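Local coordinates for methoxy mycolic acid synthase 2 (Mycobacterium tuberculosis, PDB 1TPY), which transfers a methylene group from S-adenosylmethionine to a double bond of mycolic acid chains, making the cis-cyclopropane ring found in alpha- and methoxymycolates, at residues H37-R40 / E41-L45; P206-E209 / M210-Q214. All coordinates share one frame; numbering follows the deposited sequence.

Contact 1: residues H37-R40 / E41-L45; sequences HFER and EDMTL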
ATOM      1  N   HIS A  37      -5.988 -10.464   2.492  1.00 26.09           N
ATOM      2  CA  HIS A  37      -5.476 -11.738   2.998  1.00 25.98           C
ATOM      3  C   HIS A  37      -6.628 -12.673   3.342  1.00 26.53           C
ATOM      4  O   HIS A  37      -7.170 -12.615   4.447  1.00 26.57           O
ATOM      5  CB  HIS A  37      -4.618 -11.510   4.238  1.00 26.25           C
ATOM      6  CG  HIS A  37      -3.927 -12.744   4.725  1.00 27.25           C
ATOM      7  ND1 HIS A  37      -3.095 -13.497   3.921  1.00 27.64           N
ATOM      8  CD2 HIS A  37      -3.927 -13.348   5.936  1.00 25.95           C
ATOM      9  CE1 HIS A  37      -2.613 -14.509   4.618  1.00 27.09           C
ATOM     10  NE2 HIS A  37      -3.102 -14.443   5.843  1.00 28.34           N
ATOM     11  N   PHE A  38      -6.991 -13.532   2.393  1.00 25.41           N
ATOM     12  CA  PHE A  38      -8.095 -14.470   2.570  1.00 27.26           C
ATOM     13  C   PHE A  38      -7.736 -15.669   3.438  1.00 28.47           C
ATOM     14  O   PHE A  38      -7.265 -16.690   2.943  1.00 29.51           O
ATOM     15  CB  PHE A  38      -8.598 -14.939   1.198  1.00 26.09           C
ATOM     16  CG  PHE A  38      -9.035 -13.810   0.302  1.00 25.79           C
ATOM     17  CD1 PHE A  38      -8.093 -13.013  -0.347  1.00 25.01           C
ATOM     18  CD2 PHE A  38     -10.383 -13.498   0.165  1.00 23.98           C
ATOM     19  CE1 PHE A  38      -8.488 -11.920  -1.116  1.00 26.26           C
ATOM     20  CE2 PHE A  38     -10.792 -12.409  -0.600  1.00 24.47           C
ATOM     21  CZ  PHE A  38      -9.844 -11.616  -1.242  1.00 24.74           C
ATOM     22  N   GLU A  39      -7.973 -15.531   4.738  1.00 32.00           N
ATOM     23  CA  GLU A  39      -7.684 -16.582   5.707  1.00 36.26           C
ATOM     24  C   GLU A  39      -8.706 -17.704   5.667  1.00 37.57           C
ATOM     25  O   GLU A  39      -8.387 -18.846   5.990  1.00 38.98           O
ATOM     26  CB  GLU A  39      -7.597 -15.978   7.104  1.00 36.40           C
ATOM     27  CG  GLU A  39      -6.421 -15.043   7.230  1.00 40.20           C
ATOM     28  CD  GLU A  39      -6.344 -14.350   8.567  1.00 42.23           C
ATOM     29  OE1 GLU A  39      -5.356 -13.615   8.777  1.00 44.96           O
ATOM     30  OE2 GLU A  39      -7.260 -14.531   9.400  1.00 42.81           O
ATOM     31  N   ARG A  40      -9.939 -17.375   5.293  1.00 39.46           N
ATOM     32  CA  ARG A  40     -10.986 -18.379   5.144  1.00 41.50           C
ATOM     33  C   ARG A  40     -11.387 -18.321   3.676  1.00 43.26           C
ATOM     34  O   ARG A  40     -11.695 -17.250   3.152  1.00 43.01           O
ATOM     35  CB  ARG A  40     -12.212 -18.069   6.000  1.00 41.51           C
ATOM     36  CG  ARG A  40     -11.995 -18.083   7.496  1.00 41.99           C
ATOM     37  CD  ARG A  40     -13.335 -18.239   8.188  1.00 42.26           C
ATOM     38  NE  ARG A  40     -14.412 -17.654   7.389  1.00 43.06           N
ATOM     39  CZ  ARG A  40     -14.609 -16.349   7.231  1.00 41.25           C
ATOM     40  NH1 ARG A  40     -13.808 -15.478   7.825  1.00 41.49           N
ATOM     41  NH2 ARG A  40     -15.598 -15.917   6.462  1.00 39.67           N
ATOM     42  N   GLU A  41     -11.385 -19.473   3.019  1.00 45.20           N
ATOM     43  CA  GLU A  41     -11.726 -19.556   1.605  1.00 46.31           C
ATOM     44  C   GLU A  41     -12.921 -18.697   1.168  1.00 45.25           C
ATOM     45  O   GLU A  41     -12.856 -18.017   0.143  1.00 45.16           O
ATOM     46  CB  GLU A  41     -11.975 -21.019   1.222  1.00 49.49           C
ATOM     47  CG  GLU A  41     -12.208 -21.243  -0.266  1.00 54.00           C
ATOM     48  CD  GLU A  41     -10.986 -20.917  -1.107  1.00 57.37           C
ATOM     49  OE1 GLU A  41     -10.453 -19.792  -0.986  1.00 58.48           O
ATOM     50  OE2 GLU A  41     -10.561 -21.787  -1.896  1.00 60.27           O
ATOM     51  N   ASP A  42     -14.000 -18.717   1.944  1.00 43.99           N
ATOM     52  CA  ASP A  42     -15.206 -17.956   1.606  1.00 42.36           C
ATOM     53  C   ASP A  42     -15.279 -16.555   2.223  1.00 39.71           C
ATOM     54  O   ASP A  42     -16.353 -15.954   2.295  1.00 39.29           O
ATOM     55  CB  ASP A  42     -16.446 -18.749   2.019  1.00 45.00           C
ATOM     56  CG  ASP A  42     -16.474 -19.051   3.502  1.00 47.40           C
ATOM     57  OD1 ASP A  42     -17.481 -19.618   3.977  1.00 51.14           O
ATOM     58  OD2 ASP A  42     -15.486 -18.723   4.195  1.00 50.17           O
ATOM     59  N   MET A  43     -14.139 -16.040   2.664  1.00 36.71           N
ATOM     60  CA  MET A  43     -14.073 -14.714   3.276  1.00 34.37           C
ATOM     61  C   MET A  43     -14.418 -13.662   2.213  1.00 32.07           C
ATOM     62  O   MET A  43     -14.046 -13.818   1.053  1.00 33.45           O
ATOM     63  CB  MET A  43     -12.654 -14.494   3.801  1.00 33.53           C
ATOM     64  CG  MET A  43     -12.521 -13.606   5.014  1.00 33.08           C
ATOM     65  SD  MET A  43     -10.790 -13.505   5.524  1.00 29.98           S
ATOM     66  CE  MET A  43     -10.871 -14.231   7.174  1.00 30.36           C
ATOM     67  N   THR A  44     -15.142 -12.609   2.589  1.00 29.98           N
ATOM     68  CA  THR A  44     -15.482 -11.564   1.623  1.00 28.16           C
ATOM     69  C   THR A  44     -14.267 -10.659   1.500  1.00 26.91           C
ATOM     70  O   THR A  44     -13.349 -10.741   2.316  1.00 27.46           O
ATOM     71  CB  THR A  44     -16.671 -10.685   2.082  1.00 29.97           C
ATOM     72  OG1 THR A  44     -16.281  -9.932   3.237  1.00 27.50           O
ATOM     73  CG2 THR A  44     -17.905 -11.544   2.408  1.00 27.29           C
ATOM     74  N   LEU A  45     -14.262  -9.789   0.492  1.00 25.22           N
ATOM     75  CA  LEU A  45     -13.134  -8.885   0.301  1.00 24.03           C
ATOM     76  C   LEU A  45     -12.904  -8.007   1.528  1.00 22.84           C
ATOM     77  O   LEU A  45     -11.765  -7.802   1.940  1.00 22.04           O
ATOM     78  CB  LEU A  45     -13.345  -7.996  -0.931  1.00 23.38           C
ATOM     79  CG  LEU A  45     -12.170  -7.065  -1.260  1.00 22.93           C
ATOM     80  CD1 LEU A  45     -10.901  -7.881  -1.494  1.00 18.42           C
ATOM     81  CD2 LEU A  45     -12.509  -6.222  -2.488  1.00 20.76           C
TER

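Contact 2: residues P206-E209 / M210-Q214; sequences PTIE and MVEEQ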
ATOM      1  N   PRO A 206      10.078  -2.425  -5.600  1.00 26.24           N
ATOM      2  CA  PRO A 206      11.438  -2.887  -5.349  1.00 24.96           C
ATOM      3  C   PRO A 206      11.495  -4.388  -5.614  1.00 25.85           C
ATOM      4  O   PRO A 206      10.471  -5.030  -5.860  1.00 23.35           O
ATOM      5  CB  PRO A 206      11.621  -2.588  -3.871  1.00 25.27           C
ATOM      6  CG  PRO A 206      10.267  -2.932  -3.329  1.00 26.39           C
ATOM      7  CD  PRO A 206       9.338  -2.262  -4.335  1.00 24.80           C
ATOM      8  N   THR A 207      12.703  -4.935  -5.578  1.00 25.78           N
ATOM      9  CA  THR A 207      12.893  -6.360  -5.730  1.00 24.84           C
ATOM     10  C   THR A 207      13.062  -6.777  -4.275  1.00 23.54           C
ATOM     11  O   THR A 207      13.275  -5.918  -3.422  1.00 21.87           O
ATOM     12  CB  THR A 207      14.170  -6.684  -6.535  1.00 25.91           C
ATOM     13  OG1 THR A 207      14.254  -8.093  -6.742  1.00 33.07           O
ATOM     14  CG2 THR A 207      15.399  -6.247  -5.794  1.00 23.12           C
ATOM     15  N   ILE A 208      12.962  -8.066  -3.972  1.00 22.80           N
ATOM     16  CA  ILE A 208      13.110  -8.498  -2.586  1.00 23.90           C
ATOM     17  C   ILE A 208      14.486  -8.161  -2.014  1.00 24.47           C
ATOM     18  O   ILE A 208      14.584  -7.634  -0.908  1.00 25.09           O
ATOM     19  CB  ILE A 208      12.849 -10.027  -2.427  1.00 23.79           C
ATOM     20  CG1 ILE A 208      11.345 -10.312  -2.543  1.00 21.42           C
ATOM     21  CG2 ILE A 208      13.380 -10.517  -1.078  1.00 23.12           C
ATOM     22  CD1 ILE A 208      10.998 -11.800  -2.618  1.00 20.01           C
ATOM     23  N   GLU A 209      15.542  -8.453  -2.763  1.00 24.27           N
ATOM     24  CA  GLU A 209      16.889  -8.167  -2.287  1.00 26.92           C
ATOM     25  C   GLU A 209      17.103  -6.675  -2.036  1.00 27.45           C
ATOM     26  O   GLU A 209      17.858  -6.301  -1.145  1.00 29.00           O
ATOM     27  CB  GLU A 209      17.940  -8.696  -3.274  1.00 25.26           C
ATOM     28  CG  GLU A 209      17.747  -8.224  -4.706  1.00 26.41           C
ATOM     29  CD  GLU A 209      18.738  -8.850  -5.658  1.00 26.82           C
ATOM     30  OE1 GLU A 209      19.190  -9.978  -5.380  1.00 29.61           O
ATOM     31  OE2 GLU A 209      19.060  -8.225  -6.686  1.00 29.42           O
ATOM     32  N   MET A 210      16.434  -5.825  -2.810  1.00 27.78           N
ATOM     33  CA  MET A 210      16.574  -4.380  -2.626  1.00 28.53           C
ATOM     34  C   MET A 210      16.086  -3.958  -1.245  1.00 27.97           C
ATOM     35  O   MET A 210      16.742  -3.170  -0.565  1.00 28.18           O
ATOM     36  CB  MET A 210      15.794  -3.615  -3.696  1.00 28.20           C
ATOM     37  CG  MET A 210      16.491  -3.516  -5.046  1.00 31.98           C
ATOM     38  SD  MET A 210      15.417  -2.733  -6.289  1.00 35.43           S
ATOM     39  CE  MET A 210      15.036  -1.232  -5.429  1.00 25.86           C
ATOM     40  N   VAL A 211      14.926  -4.476  -0.842  1.00 27.89           N
ATOM     41  CA  VAL A 211      14.357  -4.168   0.470  1.00 25.59           C
ATOM     42  C   VAL A 211      15.276  -4.688   1.577  1.00 24.80           C
ATOM     43  O   VAL A 211      15.599  -3.964   2.519  1.00 24.40           O
ATOM     44  CB  VAL A 211      12.961  -4.813   0.649  1.00 24.62           C
ATOM     45  CG1 VAL A 211      12.456  -4.582   2.070  1.00 23.14           C
ATOM     46  CG2 VAL A 211      11.980  -4.226  -0.355  1.00 24.81           C
ATOM     47  N   GLU A 212      15.696  -5.945   1.454  1.00 24.39           N
ATOM     48  CA  GLU A 212      16.576  -6.562   2.449  1.00 27.12           C
ATOM     49  C   GLU A 212      17.891  -5.811   2.597  1.00 25.80           C
ATOM     50  O   GLU A 212      18.269  -5.411   3.692  1.00 26.49           O
ATOM     51  CB  GLU A 212      16.894  -8.014   2.074  1.00 25.16           C
ATOM     52  CG  GLU A 212      15.678  -8.903   1.902  1.00 28.77           C
ATOM     53  CD  GLU A 212      16.060 -10.325   1.519  1.00 32.65           C
ATOM     54  OE1 GLU A 212      16.874 -10.499   0.581  1.00 33.04           O
ATOM     55  OE2 GLU A 212      15.544 -11.265   2.150  1.00 32.81           O
ATOM     56  N   GLU A 213      18.588  -5.634   1.481  1.00 26.09           N
ATOM     57  CA  GLU A 213      19.871  -4.958   1.479  1.00 27.31           C
ATOM     58  C   GLU A 213      19.818  -3.519   1.983  1.00 26.78           C
ATOM     59  O   GLU A 213      20.603  -3.140   2.847  1.00 26.23           O
ATOM     60  CB  GLU A 213      20.468  -4.996   0.072  1.00 27.58           C
ATOM     61  CG  GLU A 213      20.764  -6.406  -0.415  1.00 28.05           C
ATOM     62  CD  GLU A 213      21.352  -6.422  -1.808  1.00 28.50           C
ATOM     63  OE1 GLU A 213      21.548  -5.330  -2.384  1.00 27.62           O
ATOM     64  OE2 GLU A 213      21.617  -7.522  -2.328  1.00 27.07           O
ATOM     65  N   GLN A 214      18.899  -2.724   1.444  1.00 27.88           N
ATOM     66  CA  GLN A 214      18.767  -1.327   1.848  1.00 29.81           C
ATOM     67  C   GLN A 214      18.372  -1.178   3.311  1.00 30.25           C
ATOM     68  O   GLN A 214      18.908  -0.331   4.020  1.00 31.24           O
ATOM     69  CB  GLN A 214      17.733  -0.616   0.977  1.00 32.10           C
ATOM     70  CG  GLN A 214      18.156  -0.397  -0.471  1.00 36.64           C
ATOM     71  CD  GLN A 214      19.242   0.661  -0.628  1.00 39.78           C
ATOM     72  OE1 GLN A 214      19.553   1.075  -1.744  1.00 40.97           O
ATOM     73  NE2 GLN A 214      19.822   1.103   0.490  1.00 39.70           N
TER

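Contact 1: residues H37-R40 / E41-L45
The flat guanidinium of Arg40 has CB of Met43 over one face, while Asp42 OD2 approaches it obliquely. The phenyl ring of Phe38 takes the backbone oxygen of Met43 at its edge, close to the ring plane, with Met43 O 3.8 Å from CD2; Leu45 CD1 meets its CZ from an oblique direction at 3.9 Å. Arg40 and Asp42 form a long salt bridge, Arg40 NE to Asp42 OD2 3.5 Å, and the guanidinium and carboxylate planes stand 66° apart, so the two groups do not pair side by side. Asp42 reaches back to Arg40 because its CG sits between its own backbone N and carbonyl carbon (chi1 59°). The Met43 side chain crosses that of Arg40 at about a right angle, with Met43 CE 3.3 Å from Arg40 NH1. Its thioether reaches back to Glu39: Met43 SD takes a weak hydrogen bond from Glu39 N at 3.6 Å, and the terminal CE rests 3.7 Å from Glu39 CB. A type I beta turn runs from Arg40 to Met43, closed by Met43 N to Arg40 O at 2.8 Å. The turn reverses the loop and brings Met43 back over the backbone of residues 37-40. Directly after it Thr44 is the N-cap of helix 45-57: its OG1 caps a backbone N in the first turn, and Glu47 OE1 accepts from Thr44 N, an exchange like that of a capping box. The loop lies between helices 20-24 and 45-57. Phe38 packs on Arg234, Thr235 and Leu238 of helix 229-245 and on Ala48 of helix 45-57; Leu45 touches Trp239, while Arg234 NH2 is hydrogen-bonded to Glu41 O.

Contact 2: residues P206-E209 / M210-Q214
This is the first turn of helix 208-218, with Thr207 at the N-cap position and Met210 folded back across the start of the helix. The Thr207 side chain makes no capping bond; its OG1 has a weak hydrogen bond with Gly171 O. The backbone N of Thr207 gives a weak hydrogen bond to the sulfur, Thr207 N to Met210 SD 3.6 Å. Met210 CG lies anti to the carbonyl carbon (chi1 -80°), which sends the chain back toward the residues before the helix, and a bend at chi3 (55°) then carries the methyl to Pro206, where Met210 CE is 4.0 Å from Pro206 CB. On the same proline ring, CG meets Val211 CG2 at 3.7 Å, the two side chains crossing at a slant, and the ring thus has both Met210 and Val211 as apolar partners. The helical ladder starts loosely: Thr207 O receives weak bonds from the backbone N of both Met210 and Val211. It tightens one residue on, where Glu212 N reaches Ile208 O at 3.1 Å and Glu213 N reaches Glu209 O at 2.8 Å. Along one flank the extended Glu212 chain runs beside Ile208, placing CD 3.7 Å from Ile208 CG2. The carboxylates of Glu209 and Glu213 come near each other without touching, Glu209 OE1 to Glu213 OE2 4.6 Å, like charges near the helix start, whose dipole may partly offset their repulsion. Around this turn, Pro206, Ile208 and Val211 pack on Thr168, Thr170 and Leu166 of strand 163-171, and Ile208 and Glu212 also touch strand 221-227. Pro206 and Met210 meet His147 at the start of helix 147-157, which Gln214 touches further along, at Ala148 and Phe151.

How the contacts relate
Contact 1 is a surface contact in a loop, whereas contact 2 is partly buried at the start of a helix; their centres lie about 29 Å apart and the two do not touch. They hold different elements: residues 37-45 pack against helices 45-57 and 229-245, residues 206-214 against strands 163-171 and 221-227 of the central sheet and against helix 147-157. In each, a methionine sulfur receives a weak backbone N-H. The rest of the chemistry differs. Contact 1 joins opposite charges and closes a beta turn, while contact 2 combines apolar packing and helical backbone bonds, with nearby like-charged glutamates.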